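Probable transcriptional regulator WhiB7 (Mycobacterium tuberculosis, PDB 7KUG) is a probably redox-responsive transcriptional regulator that binds a [4Fe-4S] cluster, up-regulates at least ten other genes when overproduced and is associated with antibiotic resistance. Local coordinates at residues L53-A56 / L57-E61; E69-Q73 / G74-S78. The protein carries 2 engineered substitutions. All coordinates share one frame; numbering follows the deposited sequence. Where two conformers were deposited one is given.

Interaction 1 ends the helix 49-59 and interaction 2 is the hairpin of strands 69-72 and 75-76, so the two follow one another along the chain. Each is local, yet they pack together: E61 O lies 2.8 Å from G74 N, a probable hydrogen bond, and A56 CB lies 3.5 Å from F71 CZ. The buried parts meet at this seam, through A56 and E61 on the helix side and F71 on the sheet side, while most of the hairpin contact is at the surface. Interaction 1 combines main-chain helix bonds with an arginine-glutamate pair; interaction 2 relies on cross-strand backbone bonds, water bridges and a methyl group over an aromatic ring.

Interaction 1. Residues L53-A56 / L57-E61; sequences LAAA and LQRAE
E61 N donates to A56 O over 3.1 Å with an N-H...O angle of 168°, the long-span bond of a Schellman motif that ends the helix 49-59. The motif is confirmed by the positive phi of A60, its C-prime residue, and by a weak bond from A60 N to L57 O.

Turning the chain at A60 brings E61 back beside R59, where the two form a salt bridge. R59 grips side-on, with NE 2.7 Å from E61 OE2 and NH2 3.1 Å from the same oxygen. NE meets the anti lone pair of OE2 in a fairly straight bond, whereas the longer NH2 bond is more bent and comes from outside the carboxylate plane. This shared acceptor also pairs with a basic side chain of another protein chain in the assembly, and E61 OE1 hydrogen-bonds to a polar side chain there; the buried carboxylate thus sits among positive groups, which would be expected to favour its ionised form. Upstream, the ordinary helical ladder carries L57 N to L53 O, Q58 N to A54 O and R59 N to A55 O, the last at 2.9 Å.

The bend of R59 at chi3 (-50°) folds its guanidinium back over the preceding turn. One face lies above A55 O and A56 CA, both offset toward its rim, while NH1 comes within 3.4 Å of A55 CB. A56 is buried, its methyl packing against W66 and F71 of the sheet, and E61 CG lies 3.8 Å from A56 CB. Farther up the helix, the L53 and L57 side chains run alongside each other in one direction, and both also touch I76 and F71. Their mutual contact is a loose apolar one, with L53 CG 4.2 Å from L57 CD1.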
ATOM      1  N   LEU A  53     -13.932   5.312  -0.753  1.00 20.36           N
ATOM      2  CA  LEU A  53     -14.668   4.037  -0.862  1.00 19.64           C
ATOM      3  C   LEU A  53     -14.827   3.688  -2.346  1.00 20.42           C
ATOM      4  O   LEU A  53     -14.586   2.549  -2.709  1.00 21.49           O
ATOM      5  CB  LEU A  53     -16.025   4.153  -0.161  1.00 20.24           C
ATOM      6  CG  LEU A  53     -16.894   2.899  -0.200  1.00 22.79           C
ATOM      7  CD1 LEU A  53     -16.189   1.734   0.464  1.00 22.27           C
ATOM      8  CD2 LEU A  53     -18.244   3.147   0.461  1.00 23.62           C
ATOM      9  N   ALA A  54     -15.259   4.650  -3.162  1.00 22.50           N
ATOM     10  CA  ALA A  54     -15.542   4.415  -4.595  1.00 24.83           C
ATOM     11  C   ALA A  54     -14.251   3.946  -5.269  1.00 23.46           C
ATOM     12  O   ALA A  54     -14.297   2.963  -6.052  1.00 23.63           O
ATOM     13  CB  ALA A  54     -16.091   5.668  -5.238  1.00 25.09           C
ATOM     14  N   ALA A  55     -13.139   4.625  -4.988  1.00 23.63           N
ATOM     15  CA  ALA A  55     -11.836   4.385  -5.651  1.00 23.67           C
ATOM     16  C   ALA A  55     -11.305   3.019  -5.224  1.00 23.32           C
ATOM     17  O   ALA A  55     -10.786   2.279  -6.077  1.00 23.70           O
ATOM     18  CB  ALA A  55     -10.860   5.487  -5.327  1.00 24.56           C
ATOM     19  N   ALA A  56     -11.466   2.648  -3.950  1.00 21.79           N
ATOM     20  CA  ALA A  56     -10.968   1.348  -3.447  1.00 20.82           C
ATOM     21  C   ALA A  56     -11.772   0.209  -4.090  1.00 22.85           C
ATOM     22  O   ALA A  56     -11.196  -0.843  -4.396  1.00 21.47           O
ATOM     23  CB  ALA A  56     -11.025   1.313  -1.940  1.00 20.58           C
ATOM     24  N   LEU A  57     -13.068   0.424  -4.314  1.00 20.68           N
ATOM     25  CA  LEU A  57     -13.927  -0.573  -5.007  1.00 21.67           C
ATOM     26  C   LEU A  57     -13.464  -0.712  -6.459  1.00 21.26           C
ATOM     27  O   LEU A  57     -13.429  -1.842  -6.953  1.00 23.69           O
ATOM     28  CB  LEU A  57     -15.393  -0.130  -4.917  1.00 22.72           C
ATOM     29  CG  LEU A  57     -16.067  -0.388  -3.573  1.00 23.66           C
ATOM     30  CD1 LEU A  57     -17.401   0.341  -3.488  1.00 25.18           C
ATOM     31  CD2 LEU A  57     -16.246  -1.875  -3.348  1.00 24.86           C
ATOM     32  N   GLN A  58     -13.164   0.407  -7.120  1.00 21.93           N
ATOM     33  CA  GLN A  58     -12.737   0.436  -8.545  1.00 24.60           C
ATOM     34  C   GLN A  58     -11.423  -0.340  -8.662  1.00 28.86           C
ATOM     35  O   GLN A  58     -11.280  -1.148  -9.593  1.00 28.23           O
ATOM     36  CB  GLN A  58     -12.613   1.880  -9.034  1.00 31.98           C
ATOM     37  CG  GLN A  58     -12.704   2.024 -10.545  1.00 43.26           C
ATOM     38  CD  GLN A  58     -11.355   2.155 -11.209  1.00 59.05           C
ATOM     39  OE1 GLN A  58     -10.446   2.803 -10.691  1.00 73.18           O
ATOM     40  NE2 GLN A  58     -11.216   1.548 -12.379  1.00 60.83           N
ATOM     41  N   ARG A  59     -10.512  -0.145  -7.714  1.00 26.25           N
ATOM     42  CA  ARG A  59      -9.181  -0.808  -7.729  1.00 24.94           C
ATOM     43  C   ARG A  59      -9.290  -2.244  -7.207  1.00 25.46           C
ATOM     44  O   ARG A  59      -8.304  -2.991  -7.346  1.00 28.49           O
ATOM     45  CB  ARG A  59      -8.171  -0.005  -6.910  1.00 26.06           C
ATOM     46  CG  ARG A  59      -7.800   1.336  -7.521  1.00 26.67           C
ATOM     47  CD  ARG A  59      -6.609   1.953  -6.823  1.00 26.12           C
ATOM     48  NE  ARG A  59      -6.778   1.956  -5.380  1.00 26.22           N
ATOM     49  CZ  ARG A  59      -7.372   2.920  -4.686  1.00 25.33           C
ATOM     50  NH1 ARG A  59      -7.851   3.992  -5.301  1.00 25.79           N
ATOM     51  NH2 ARG A  59      -7.475   2.808  -3.370  1.00 24.16           N
ATOM     52  N   ALA A  60     -10.414  -2.614  -6.586  1.00 23.34           N
ATOM     53  CA  ALA A  60     -10.622  -3.942  -5.967  1.00 23.30           C
ATOM     54  C   ALA A  60      -9.537  -4.196  -4.910  1.00 26.74           C
ATOM     55  O   ALA A  60      -8.849  -5.217  -4.972  1.00 22.97           O
ATOM     56  CB  ALA A  60     -10.643  -5.014  -7.046  1.00 26.25           C
ATOM     57  N   GLU A  61      -9.395  -3.287  -3.943  1.00 24.77           N
ATOM     58  CA  GLU A  61      -8.390  -3.420  -2.860  1.00 21.66           C
ATOM     59  C   GLU A  61      -8.590  -4.759  -2.169  1.00 21.17           C
ATOM     60  O   GLU A  61      -9.703  -5.162  -1.836  1.00 21.31           O
ATOM     61  CB  GLU A  61      -8.454  -2.237  -1.889  1.00 20.49           C
ATOM     62  CG  GLU A  61      -7.970  -0.937  -2.502  1.00 21.27           C
ATOM     63  CD  GLU A  61      -6.501  -0.911  -2.893  1.00 19.62           C
ATOM     64  OE1 GLU A  61      -5.773  -1.829  -2.482  1.00 21.90           O
ATOM     65  OE2 GLU A  61      -6.100   0.037  -3.576  1.00 22.18           O
TER

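Interaction 2. Residues E69-Q73 / G74-S78; sequences EIFDQ and GSIVS
F71 and I76 face each other as a non-hydrogen-bonded pair in an antiparallel hairpin, closed by a type I' turn from D72 to S75. The F71 side chain starts near the partner strand's backbone, with CB 3.9 Å from S75 O; CG and CD2 pass the same carbonyl oxygen slightly farther off. The rest of the ring meets I76 CD1: CE1 and CZ are each 3.5 Å from this methyl, and CD1 and CE2 are a little more distant. CD1 of I76 therefore lies over the ring face, 3.7 Å from the centroid and 22° off the normal, a CH-pi contact. The bend of I76 at chi2 (-54°) brings that methyl over the ring. W66 meets F71 edge-to-face, and L53, A56 and L57 of the helix 49-59 also pack on it.

Two backbone bonds close the D72-S75 pair next to the turn. D72 N reaches S75 O at 2.8 Å in the carbonyl plane, whereas S75 N approaches D72 O from 57° above that plane. Both turn residues, Q73 and G74, have positive phi. At the other end V77 N bonds I70 O at 2.9 Å, and a water takes the I70 N-H while donating to V77 O and to E69 OE1. V77 CG2 packs against I70 CG2 and D72 CB.

The chemistry implies a two-sided hairpin: the apolar F71/I76 face packs on the helix 49-59, while the D72/S75 face is polar and exposed. Cross-strand bonds tie the strands together, with water completing the ladder between I70 and V77.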
ATOM      1  N   GLU A  69     -14.997   1.249   5.331  1.00 17.36           N
ATOM      2  CA  GLU A  69     -15.440  -0.157   5.139  1.00 20.30           C
ATOM      3  C   GLU A  69     -14.232  -1.113   5.123  1.00 18.88           C
ATOM      4  O   GLU A  69     -13.159  -0.743   4.607  1.00 19.16           O
ATOM      5  CB  GLU A  69     -16.241  -0.291   3.844  1.00 20.61           C
ATOM      6  CG  GLU A  69     -17.524   0.537   3.828  1.00 22.25           C
ATOM      7  CD  GLU A  69     -18.560   0.166   4.877  1.00 23.66           C
ATOM      8  OE1 GLU A  69     -18.511  -0.966   5.415  1.00 26.03           O
ATOM      9  OE2 GLU A  69     -19.447   1.014   5.129  1.00 27.82           O
ATOM     10  N   ILE A  70     -14.419  -2.335   5.617  1.00 19.18           N
ATOM     11  CA  ILE A  70     -13.396  -3.408   5.523  1.00 19.72           C
ATOM     12  C   ILE A  70     -13.479  -4.049   4.142  1.00 20.74           C
ATOM     13  O   ILE A  70     -14.576  -4.483   3.751  1.00 20.91           O
ATOM     14  CB  ILE A  70     -13.583  -4.455   6.633  1.00 21.64           C
ATOM     15  CG1 ILE A  70     -13.385  -3.822   8.012  1.00 21.92           C
ATOM     16  CG2 ILE A  70     -12.684  -5.663   6.405  1.00 23.89           C
ATOM     17  CD1 ILE A  70     -14.120  -4.548   9.104  1.00 26.54           C
ATOM     18  N   PHE A  71     -12.333  -4.173   3.473  1.00 18.20           N
ATOM     19  CA  PHE A  71     -12.232  -4.847   2.157  1.00 19.17           C
ATOM     20  C   PHE A  71     -11.681  -6.259   2.297  1.00 21.39           C
ATOM     21  O   PHE A  71     -10.853  -6.548   3.176  1.00 20.71           O
ATOM     22  CB  PHE A  71     -11.371  -4.019   1.212  1.00 18.18           C
ATOM     23  CG  PHE A  71     -12.116  -2.878   0.570  1.00 17.62           C
ATOM     24  CD1 PHE A  71     -12.602  -1.836   1.340  1.00 18.82           C
ATOM     25  CD2 PHE A  71     -12.321  -2.846  -0.800  1.00 19.84           C
ATOM     26  CE1 PHE A  71     -13.300  -0.795   0.751  1.00 19.71           C
ATOM     27  CE2 PHE A  71     -13.011  -1.799  -1.392  1.00 20.30           C
ATOM     28  CZ  PHE A  71     -13.485  -0.766  -0.617  1.00 20.93           C
ATOM     29  N   ASP A  72     -12.154  -7.127   1.398  1.00 23.02           N
ATOM     30  CA  ASP A  72     -11.702  -8.530   1.273  1.00 22.64           C
ATOM     31  C   ASP A  72     -11.822  -8.899  -0.209  1.00 22.04           C
ATOM     32  O   ASP A  72     -12.951  -9.012  -0.692  1.00 22.53           O
ATOM     33  CB  ASP A  72     -12.531  -9.438   2.180  1.00 22.09           C
ATOM     34  CG  ASP A  72     -12.101 -10.893   2.152  1.00 23.57           C
ATOM     35  OD1 ASP A  72     -11.035 -11.171   1.540  1.00 23.03           O
ATOM     36  OD2 ASP A  72     -12.826 -11.729   2.736  1.00 23.70           O
ATOM     37  N   GLN A  73     -10.697  -9.001  -0.918  1.00 21.08           N
ATOM     38  CA  GLN A  73     -10.645  -9.325  -2.366  1.00 23.67           C
ATOM     39  C   GLN A  73     -11.545  -8.379  -3.164  1.00 26.01           C
ATOM     40  O   GLN A  73     -12.243  -8.861  -4.065  1.00 27.73           O
ATOM     41  CB  GLN A  73     -11.090 -10.770  -2.583  1.00 25.85           C
ATOM     42  CG  GLN A  73     -10.340 -11.749  -1.699  1.00 28.93           C
ATOM     43  CD  GLN A  73      -8.897 -11.896  -2.114  1.00 32.96           C
ATOM     44  OE1 GLN A  73      -8.500 -11.494  -3.209  1.00 33.19           O
ATOM     45  NE2 GLN A  73      -8.111 -12.509  -1.243  1.00 35.28           N
ATOM     46  N   GLY A  74     -11.524  -7.084  -2.850  1.00 23.10           N
ATOM     47  CA  GLY A  74     -12.290  -6.048  -3.572  1.00 24.25           C
ATOM     48  C   GLY A  74     -13.758  -6.014  -3.177  1.00 26.13           C
ATOM     49  O   GLY A  74     -14.475  -5.167  -3.737  1.00 27.08           O
ATOM     50  N   SER A  75     -14.196  -6.883  -2.257  1.00 24.15           N
ATOM     51  CA  SER A  75     -15.575  -6.870  -1.706  0.54 25.46           C
ATOM     52  C   SER A  75     -15.592  -6.170  -0.342  1.00 25.59           C
ATOM     53  O   SER A  75     -14.543  -6.142   0.317  1.00 24.72           O
ATOM     54  CB  SER A  75     -16.144  -8.263  -1.602  0.54 26.99           C
ATOM     55  OG  SER A  75     -16.281  -8.852  -2.889  0.54 29.78           O
ATOM     56  N   ILE A  76     -16.758  -5.661   0.051  1.00 26.22           N
ATOM     57  CA  ILE A  76     -17.033  -5.102   1.409  1.00 25.86           C
ATOM     58  C   ILE A  76     -17.430  -6.250   2.334  1.00 29.58           C
ATOM     59  O   ILE A  76     -18.318  -7.047   1.953  1.00 34.90           O
ATOM     60  CB  ILE A  76     -18.136  -4.027   1.342  1.00 27.01           C
ATOM     61  CG1 ILE A  76     -17.772  -2.921   0.359  1.00 27.74           C
ATOM     62  CG2 ILE A  76     -18.445  -3.476   2.727  1.00 27.92           C
ATOM     63  CD1 ILE A  76     -16.438  -2.294   0.625  1.00 25.52           C
ATOM     64  N   VAL A  77     -16.787  -6.344   3.495  1.00 26.44           N
ATOM     65  CA  VAL A  77     -17.189  -7.265   4.595  1.00 27.40           C
ATOM     66  C   VAL A  77     -18.281  -6.551   5.391  1.00 36.88           C
ATOM     67  O   VAL A  77     -17.933  -5.639   6.163  1.00 34.23           O
ATOM     68  CB  VAL A  77     -15.982  -7.640   5.476  1.00 29.26           C
ATOM     69  CG1 VAL A  77     -16.382  -8.507   6.656  1.00 31.42           C
ATOM     70  CG2 VAL A  77     -14.878  -8.304   4.668  1.00 28.52           C
ATOM     71  N   SER A  78     -19.545  -6.927   5.169  1.00 36.47           N
ATOM     72  CA  SER A  78     -20.744  -6.150   5.590  1.00 40.87           C
ATOM     73  C   SER A  78     -21.388  -6.778   6.833  1.00 46.50           C
ATOM     74  O   SER A  78     -22.393  -6.217   7.315  1.00 58.44           O
ATOM     75  CB  SER A  78     -21.740  -6.041   4.464  1.00 43.77           C
ATOM     76  OG  SER A  78     -22.478  -7.248   4.324  1.00 46.38           O
TER
HETATM   77  O   HOH W   1     -17.178  -2.930   6.482  1.00 25.74           O
HETATM   78  O   HOH W   2     -14.564 -10.354  -4.397  1.00 40.31           O